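Putative D-lactate dehydrogenase (Chlamydomonas reinhardtii, PDB 4ZGS) is identified as the chloroplast pyruvate reductase of this green alga, an NAD-binding enzyme of the D-isomer specific 2-hydroxyacid dehydrogenase family. Local coordinates at residues Q27-T35 with I355-P363; D273-L281 with Q320-P328. All blocks are in the same frame, centred on the assembly; numbering follows the deposited sequence.

Contact 1. Residues Q27-T35 with I355-P363; sequences QEAAKVATT and IADYVLDRP
Glu28 meets Leu360 and Arg362 where the N-terminal helix crosses the end of the C-terminal helix, the two short axes 9.7 Å apart and 100° from parallel. Its aliphatic part lies against the leucine, CB standing 3.8 Å from Leu360 CD1. Beyond it the chain bends at chi2 (148°) and brings the carboxylate to the edge of the guanidinium, their planes steeply inclined. The salt bridge from Glu28 OE1 to Arg362 NH2 is long, 3.7 Å, and water 1 reinforces it, donating to OE1 and accepting from NH2. The arginine also pairs with Asp357 through a weak NH1 to OD1 bond, a salt-bridge network of one cation and two acids, and Gln353 NE2 bonds the same Asp357 OD1. Lys31, fully extended, runs alongside Val359 in the opposite sense; its CE passes 3.7 Å from Val359 O, near the C-terminal end of that helix. Val32 is the apolar centre. Its CG2, set anti to the carbonyl carbon and beside the backbone N by a chi1 of 166°, meets Ala356, Val359 and Leu360, 4.0 Å from Leu360 CG. Thr35 reaches Val359 tip to tip, OG1 lying 3.1 Å from CG2, while the hydroxyl itself donates to Val32 O at 2.7 Å. That carbonyl also takes the Thr35 amide, so it accepts two bonds from the same residue. Thr35 CG2 touches Ile355 CG2 more loosely. Past Leu360 the second helix ends in a Schellman motif, with Asp361 at positive phi, which turns the chain so that Arg362 can face back toward Glu28. The contact joins the helix at the start of the chain to the end of helix 341-359, beside the five-stranded parallel sheet: Phe58 packs on Val32, Thr35 and Ile355, and strands 81-84 and 105-108 lie under Ile355.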
loop_
_atom_site.group_PDB
_atom_site.type_symbol
_atom_site.label_atom_id
_atom_site.label_comp_id
_atom_site.label_asym_id
_atom_site.label_seq_id
_atom_site.Cartn_x
_atom_site.Cartn_y
_atom_site.Cartn_z
ATOM N N GLN A 27 41.564 9.756 -33.843
ATOM C CA GLN A 27 41.566 11.211 -33.834
ATOM C C GLN A 27 40.149 11.783 -33.733
ATOM O O GLN A 27 39.910 12.770 -33.028
ATOM C CB GLN A 27 42.257 11.794 -35.069
ATOM C CG GLN A 27 42.244 13.315 -34.996
ATOM C CD GLN A 27 42.968 13.841 -33.759
ATOM O OE1 GLN A 27 43.855 13.175 -33.214
ATOM N NE2 GLN A 27 42.484 14.963 -33.225
ATOM N N GLU A 28 39.210 11.163 -34.441
ATOM C CA GLU A 28 37.823 11.582 -34.341
ATOM C C GLU A 28 37.280 11.369 -32.958
ATOM O O GLU A 28 36.329 12.037 -32.568
ATOM C CB GLU A 28 36.946 10.818 -35.327
ATOM C CG GLU A 28 37.403 10.907 -36.774
ATOM C CD GLU A 28 37.088 9.640 -37.549
ATOM O OE1 GLU A 28 35.882 9.323 -37.695
ATOM O OE2 GLU A 28 38.043 8.955 -37.989
ATOM N N ALA A 29 37.881 10.455 -32.204
ATOM C CA ALA A 29 37.412 10.249 -30.838
ATOM C C ALA A 29 37.905 11.364 -29.920
ATOM O O ALA A 29 37.197 11.796 -29.022
ATOM C CB ALA A 29 37.847 8.879 -30.321
ATOM N N ALA A 30 39.095 11.880 -30.197
ATOM C CA ALA A 30 39.645 12.948 -29.379
ATOM C C ALA A 30 38.913 14.243 -29.648
ATOM O O ALA A 30 38.658 15.032 -28.730
ATOM C CB ALA A 30 41.148 13.121 -29.661
ATOM N N LYS A 31 38.513 14.421 -30.904
ATOM C CA LYS A 31 37.760 15.599 -31.275
ATOM C C LYS A 31 36.345 15.489 -30.692
ATOM O O LYS A 31 35.820 16.464 -30.138
ATOM C CB LYS A 31 37.745 15.776 -32.791
ATOM C CG LYS A 31 36.819 16.879 -33.290
ATOM C CD LYS A 31 36.959 17.065 -34.799
ATOM C CE LYS A 31 36.021 18.141 -35.353
ATOM N NZ LYS A 31 36.167 18.231 -36.850
ATOM N N VAL A 32 35.753 14.298 -30.755
ATOM C CA VAL A 32 34.424 14.104 -30.175
ATOM C C VAL A 32 34.485 14.308 -28.662
ATOM O O VAL A 32 33.627 14.968 -28.083
ATOM C CB VAL A 32 33.866 12.711 -30.463
ATOM C CG1 VAL A 32 32.632 12.426 -29.561
ATOM C CG2 VAL A 32 33.552 12.558 -31.953
ATOM N N ALA A 33 35.543 13.788 -28.048
ATOM C CA ALA A 33 35.740 13.861 -26.607
ATOM C C ALA A 33 35.766 15.307 -26.077
ATOM O O ALA A 33 35.384 15.566 -24.929
ATOM C CB ALA A 33 37.023 13.131 -26.233
ATOM N N THR A 34 36.204 16.245 -26.912
ATOM C CA THR A 34 36.306 17.646 -26.509
ATOM C C THR A 34 34.926 18.290 -26.409
ATOM O O THR A 34 34.798 19.437 -25.991
ATOM C CB THR A 34 37.177 18.484 -27.507
ATOM O OG1 THR A 34 36.508 18.568 -28.773
ATOM C CG2 THR A 34 38.568 17.871 -27.709
ATOM N N THR A 35 33.892 17.580 -26.841
ATOM C CA THR A 35 32.532 18.091 -26.696
ATOM C C THR A 35 32.155 18.262 -25.219
ATOM O O THR A 35 32.483 17.405 -24.395
ATOM C CB THR A 35 31.493 17.161 -27.381
ATOM O OG1 THR A 35 31.904 16.879 -28.730
ATOM C CG2 THR A 35 30.118 17.813 -27.400
ATOM N N ILE A 355 25.286 12.783 -31.229
ATOM C CA ILE A 355 26.254 13.807 -30.854
ATOM C C ILE A 355 27.499 13.731 -31.739
ATOM O O ILE A 355 27.961 14.746 -32.248
ATOM C CB ILE A 355 26.763 13.695 -29.397
ATOM C CG1 ILE A 355 25.634 13.583 -28.353
ATOM C CG2 ILE A 355 27.772 14.828 -29.142
ATOM C CD1 ILE A 355 24.650 14.720 -28.321
ATOM N N ALA A 356 28.036 12.520 -31.909
ATOM C CA ALA A 356 29.282 12.324 -32.643
ATOM C C ALA A 356 29.122 12.772 -34.078
ATOM O O ALA A 356 29.981 13.495 -34.593
ATOM C CB ALA A 356 29.722 10.882 -32.585
ATOM N N ASP A 357 28.021 12.379 -34.719
ATOM C CA ASP A 357 27.783 12.771 -36.114
ATOM C C ASP A 357 27.762 14.284 -36.261
ATOM O O ASP A 357 28.338 14.827 -37.218
ATOM C CB ASP A 357 26.454 12.240 -36.643
ATOM C CG ASP A 357 26.430 10.742 -36.806
ATOM O OD1 ASP A 357 27.504 10.089 -36.793
ATOM O OD2 ASP A 357 25.302 10.237 -36.974
ATOM N N TYR A 358 27.087 14.942 -35.310
ATOM C CA TYR A 358 27.021 16.398 -35.244
ATOM C C TYR A 358 28.438 16.986 -35.162
ATOM O O TYR A 358 28.779 17.882 -35.926
ATOM C CB TYR A 358 26.171 16.892 -34.052
ATOM C CG TYR A 358 26.405 18.365 -33.812
ATOM C CD1 TYR A 358 25.902 19.305 -34.709
ATOM C CD2 TYR A 358 27.153 18.822 -32.728
ATOM C CE1 TYR A 358 26.129 20.656 -34.540
ATOM C CE2 TYR A 358 27.380 20.178 -32.548
ATOM C CZ TYR A 358 26.861 21.088 -33.462
ATOM O OH TYR A 358 27.075 22.441 -33.315
ATOM N N VAL A 359 29.233 16.491 -34.213
ATOM C CA VAL A 359 30.610 16.932 -34.000
ATOM C C VAL A 359 31.525 16.690 -35.228
ATOM O O VAL A 359 32.388 17.514 -35.578
ATOM C CB VAL A 359 31.235 16.199 -32.793
ATOM C CG1 VAL A 359 32.750 16.509 -32.734
ATOM C CG2 VAL A 359 30.512 16.578 -31.470
ATOM N N LEU A 360 31.315 15.547 -35.873
ATOM C CA LEU A 360 32.117 15.120 -36.997
ATOM C C LEU A 360 31.502 15.657 -38.259
ATOM O O LEU A 360 31.962 15.362 -39.365
ATOM C CB LEU A 360 32.194 13.601 -37.046
ATOM C CG LEU A 360 33.034 13.028 -35.919
ATOM C CD1 LEU A 360 33.251 11.533 -36.129
ATOM C CD2 LEU A 360 34.357 13.805 -35.878
ATOM N N ASP A 361 30.443 16.440 -38.100
ATOM C CA ASP A 361 29.877 17.112 -39.258
ATOM C C ASP A 361 29.280 16.171 -40.305
ATOM O O ASP A 361 29.225 16.513 -41.486
ATOM C CB ASP A 361 30.945 17.982 -39.906
ATOM C CG ASP A 361 30.358 19.053 -40.771
ATOM O OD1 ASP A 361 29.167 19.373 -40.557
ATOM O OD2 ASP A 361 31.076 19.562 -41.670
ATOM N N ARG A 362 28.867 14.978 -39.873
ATOM C CA ARG A 362 28.208 14.007 -40.748
ATOM C C ARG A 362 26.735 14.372 -40.953
ATOM O O ARG A 362 26.200 15.200 -40.233
ATOM C CB ARG A 362 28.322 12.604 -40.159
ATOM C CG ARG A 362 29.731 12.028 -40.103
ATOM C CD ARG A 362 29.666 10.736 -39.297
ATOM N NE ARG A 362 30.968 10.133 -39.033
ATOM C CZ ARG A 362 31.132 8.971 -38.404
ATOM N NH1 ARG A 362 30.076 8.293 -37.955
ATOM N NH2 ARG A 362 32.356 8.493 -38.206
ATOM N N PRO A 363 26.079 13.775 -41.959
ATOM C CA PRO A 363 24.640 14.043 -42.077
ATOM C C PRO A 363 23.891 13.436 -40.899
ATOM O O PRO A 363 24.108 12.270 -40.567
ATOM C CB PRO A 363 24.262 13.381 -43.409
ATOM C CG PRO A 363 25.359 12.394 -43.687
ATOM C CD PRO A 363 26.596 12.967 -43.079
HETATM O O HOH W 1 33.940 10.099 -40.091
#

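Contact 2. Residues D273-L281 with Q320-P328; sequences DSAALFDAL and QFRTLLSYP
Two helices of the Rossmann-type NAD-binding domain pack here, 277-281 and 320-324, their short axes 21° from parallel and 11.8 Å apart, wide enough for the ring of Phe278 to fill the gap. With CG anti to the carbonyl carbon (chi1 -57°), the ring reaches the second segment, and its edge meets Gln320 O and Leu324 N of the helix and Tyr327 OH of the turn that follows. Gln320 O is 3.4 Å from Phe278 CZ. Thr323 CG2 comes at an oblique angle, 3.5 Å from Phe278 CE1. Gln320 extends along the start of the first segment, its OE1 3.8 Å from Phe278 CE2 and its NE2 3.7 Å from Ser274 CB. Further on, Leu281 CD1 sits over one face of the Tyr327 ring, 4.1 Å from the centroid and 11° off its normal, a CH-pi contact. The same methyl touches Leu324 CD1 at 3.9 Å, while Leu277 CD1 meets the other branch, CD2. Replacing Phe278 by an alanine would probably open a gap between the helices and leave Thr323 CG2 and Tyr327 CE1 without their apolar partner. The Tyr327 hydroxyl bonds Glu282, and its ring stacks on Trp317 of the second subunit; Thr323 OG1 bonds Arg319 O in its own chain and Thr323 OG1 of the second subunit. Toward the sheet, Leu277 and Leu281 rest on strand 286-291, and Leu281 and Leu324 on strand 330-332.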
loop_
_atom_site.group_PDB
_atom_site.type_symbol
_atom_site.label_atom_id
_atom_site.label_comp_id
_atom_site.label_asym_id
_atom_site.label_seq_id
_atom_site.Cartn_x
_atom_site.Cartn_y
_atom_site.Cartn_z
ATOM N N ASP A 273 -11.249 8.488 -24.763
ATOM C CA ASP A 273 -11.914 9.606 -24.106
ATOM C C ASP A 273 -12.205 9.190 -22.675
ATOM O O ASP A 273 -13.130 8.432 -22.411
ATOM C CB ASP A 273 -13.188 9.990 -24.850
ATOM C CG ASP A 273 -14.074 10.947 -24.068
ATOM O OD1 ASP A 273 -13.614 11.618 -23.106
ATOM O OD2 ASP A 273 -15.257 11.044 -24.450
ATOM N N SER A 274 -11.428 9.731 -21.749
ATOM C CA SER A 274 -11.394 9.241 -20.381
ATOM C C SER A 274 -12.737 9.422 -19.687
ATOM O O SER A 274 -13.118 8.623 -18.844
ATOM C CB SER A 274 -10.313 9.970 -19.590
ATOM O OG SER A 274 -9.091 9.923 -20.298
ATOM N N ALA A 275 -13.457 10.477 -20.029
ATOM C CA ALA A 275 -14.773 10.661 -19.431
ATOM C C ALA A 275 -15.662 9.416 -19.636
ATOM O O ALA A 275 -16.384 8.994 -18.729
ATOM C CB ALA A 275 -15.448 11.923 -19.988
ATOM N N ALA A 276 -15.548 8.780 -20.794
ATOM C CA ALA A 276 -16.460 7.682 -21.127
ATOM C C ALA A 276 -16.153 6.399 -20.356
ATOM O O ALA A 276 -16.986 5.508 -20.294
ATOM C CB ALA A 276 -16.422 7.404 -22.623
ATOM N N LEU A 277 -14.991 6.321 -19.720
ATOM C CA LEU A 277 -14.570 5.064 -19.120
ATOM C C LEU A 277 -15.392 4.628 -17.904
ATOM O O LEU A 277 -15.634 3.430 -17.721
ATOM C CB LEU A 277 -13.097 5.142 -18.710
ATOM C CG LEU A 277 -12.081 5.217 -19.860
ATOM C CD1 LEU A 277 -10.649 5.268 -19.344
ATOM C CD2 LEU A 277 -12.266 4.079 -20.827
ATOM N N PHE A 278 -15.820 5.595 -17.086
ATOM C CA PHE A 278 -16.450 5.309 -15.791
ATOM C C PHE A 278 -17.791 4.591 -15.944
ATOM O O PHE A 278 -18.021 3.561 -15.304
ATOM C CB PHE A 278 -16.646 6.613 -14.991
ATOM C CG PHE A 278 -15.364 7.369 -14.770
ATOM C CD1 PHE A 278 -14.510 7.027 -13.725
ATOM C CD2 PHE A 278 -14.970 8.370 -15.656
ATOM C CE1 PHE A 278 -13.310 7.680 -13.551
ATOM C CE2 PHE A 278 -13.773 9.035 -15.478
ATOM C CZ PHE A 278 -12.943 8.688 -14.424
ATOM N N ASP A 279 -18.660 5.133 -16.798
ATOM C CA ASP A 279 -19.956 4.526 -17.049
ATOM C C ASP A 279 -19.787 3.099 -17.491
ATOM O O ASP A 279 -20.493 2.209 -17.017
ATOM C CB ASP A 279 -20.706 5.275 -18.143
ATOM C CG ASP A 279 -21.122 6.671 -17.729
ATOM O OD1 ASP A 279 -21.161 6.972 -16.508
ATOM O OD2 ASP A 279 -21.404 7.468 -18.654
ATOM N N ALA A 280 -18.806 2.890 -18.367
ATOM C CA ALA A 280 -18.586 1.605 -19.001
ATOM C C ALA A 280 -17.994 0.627 -18.015
ATOM O O ALA A 280 -18.373 -0.538 -17.982
ATOM C CB ALA A 280 -17.684 1.763 -20.188
ATOM N N LEU A 281 -17.107 1.126 -17.165
ATOM C CA LEU A 281 -16.538 0.312 -16.099
ATOM C C LEU A 281 -17.605 -0.116 -15.098
ATOM O O LEU A 281 -17.614 -1.251 -14.616
ATOM C CB LEU A 281 -15.461 1.084 -15.360
ATOM C CG LEU A 281 -14.072 1.139 -15.967
ATOM C CD1 LEU A 281 -13.263 2.143 -15.160
ATOM C CD2 LEU A 281 -13.437 -0.252 -15.952
ATOM N N GLN A 320 -10.452 13.378 -12.178
ATOM C CA GLN A 320 -10.905 12.216 -12.924
ATOM C C GLN A 320 -9.828 11.128 -13.067
ATOM O O GLN A 320 -10.157 9.947 -12.937
ATOM C CB GLN A 320 -11.494 12.643 -14.267
ATOM C CG GLN A 320 -10.618 12.588 -15.471
ATOM C CD GLN A 320 -11.450 12.686 -16.739
ATOM O OE1 GLN A 320 -12.647 12.390 -16.723
ATOM N NE2 GLN A 320 -10.842 13.152 -17.823
ATOM N N PHE A 321 -8.555 11.488 -13.216
ATOM C CA PHE A 321 -7.494 10.474 -13.155
ATOM C C PHE A 321 -7.448 9.762 -11.780
ATOM O O PHE A 321 -7.421 8.526 -11.702
ATOM C CB PHE A 321 -6.134 11.097 -13.460
ATOM C CG PHE A 321 -4.986 10.106 -13.498
ATOM C CD1 PHE A 321 -4.932 9.091 -14.457
ATOM C CD2 PHE A 321 -3.947 10.198 -12.578
ATOM C CE1 PHE A 321 -3.852 8.191 -14.512
ATOM C CE2 PHE A 321 -2.875 9.285 -12.614
ATOM C CZ PHE A 321 -2.834 8.278 -13.592
ATOM N N ARG A 322 -7.459 10.531 -10.699
ATOM C CA ARG A 322 -7.389 9.940 -9.351
ATOM C C ARG A 322 -8.594 9.011 -9.083
ATOM O O ARG A 322 -8.485 7.956 -8.433
ATOM C CB ARG A 322 -7.296 11.058 -8.283
ATOM C CG ARG A 322 -6.037 11.977 -8.389
ATOM C CD ARG A 322 -4.759 11.137 -8.260
ATOM N NE ARG A 322 -4.625 10.546 -6.928
ATOM C CZ ARG A 322 -3.751 9.591 -6.603
ATOM N NH1 ARG A 322 -2.921 9.074 -7.513
ATOM N NH2 ARG A 322 -3.724 9.127 -5.362
ATOM N N THR A 323 -9.741 9.410 -9.608
ATOM C CA THR A 323 -10.934 8.599 -9.532
ATOM C C THR A 323 -10.728 7.283 -10.296
ATOM O O THR A 323 -11.054 6.204 -9.798
ATOM C CB THR A 323 -12.147 9.385 -10.088
ATOM O OG1 THR A 323 -12.395 10.508 -9.237
ATOM C CG2 THR A 323 -13.409 8.525 -10.151
ATOM N N LEU A 324 -10.171 7.387 -11.504
ATOM C CA LEU A 324 -9.925 6.225 -12.360
ATOM C C LEU A 324 -9.058 5.155 -11.679
ATOM O O LEU A 324 -9.302 3.949 -11.820
ATOM C CB LEU A 324 -9.268 6.672 -13.649
ATOM C CG LEU A 324 -9.089 5.551 -14.635
ATOM C CD1 LEU A 324 -10.444 4.873 -14.865
ATOM C CD2 LEU A 324 -8.523 6.124 -15.911
ATOM N N LEU A 325 -8.054 5.623 -10.942
ATOM C CA LEU A 325 -7.150 4.789 -10.154
ATOM C C LEU A 325 -7.881 4.080 -9.012
ATOM O O LEU A 325 -7.320 3.219 -8.342
ATOM C CB LEU A 325 -6.017 5.648 -9.606
ATOM C CG LEU A 325 -5.201 6.366 -10.680
ATOM C CD1 LEU A 325 -4.237 7.321 -10.039
ATOM C CD2 LEU A 325 -4.427 5.337 -11.548
ATOM N N SER A 326 -9.113 4.490 -8.746
ATOM C CA SER A 326 -9.901 3.899 -7.662
ATOM C C SER A 326 -10.459 2.482 -7.961
ATOM O O SER A 326 -10.786 1.712 -7.044
ATOM C CB SER A 326 -11.055 4.814 -7.314
ATOM O OG SER A 326 -11.670 4.307 -6.175
ATOM N N TYR A 327 -10.595 2.154 -9.239
ATOM C CA TYR A 327 -11.233 0.907 -9.619
ATOM C C TYR A 327 -10.312 -0.300 -9.464
ATOM O O TYR A 327 -9.118 -0.223 -9.754
ATOM C CB TYR A 327 -11.750 1.023 -11.042
ATOM C CG TYR A 327 -12.881 2.011 -11.138
ATOM C CD1 TYR A 327 -12.635 3.369 -11.160
ATOM C CD2 TYR A 327 -14.202 1.576 -11.200
ATOM C CE1 TYR A 327 -13.676 4.277 -11.244
ATOM C CE2 TYR A 327 -15.255 2.477 -11.277
ATOM C CZ TYR A 327 -14.982 3.823 -11.307
ATOM O OH TYR A 327 -16.018 4.719 -11.406
ATOM N N PRO A 328 -10.868 -1.406 -8.938
ATOM C CA PRO A 328 -10.107 -2.632 -8.702
ATOM C C PRO A 328 -9.726 -3.314 -10.032
ATOM O O PRO A 328 -8.727 -4.044 -10.057
ATOM C CB PRO A 328 -11.072 -3.499 -7.888
ATOM C CG PRO A 328 -12.427 -3.012 -8.289
ATOM C CD PRO A 328 -12.285 -1.539 -8.548
#

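How the contacts relate
The two contacts lie on opposite sides of the chain's centre, about 50 Å apart between centres and about 32 Å between nearest atoms, and do not touch. Along the sequence contact 2 is nested inside the long loop that contact 1 closes. Each joins helices beside a different parallel sheet: contact 1 the five-stranded one, contact 2 the six-stranded one of the NAD-binding domain. Neither lies at the NAD-binding site, which includes Ala188, Ile189 and Asp208. They also differ in surroundings: no other subunit of the tetrameric assembly reaches contact 1, which is only partly buried, whereas contact 2 is buried and borders two neighbouring subunits.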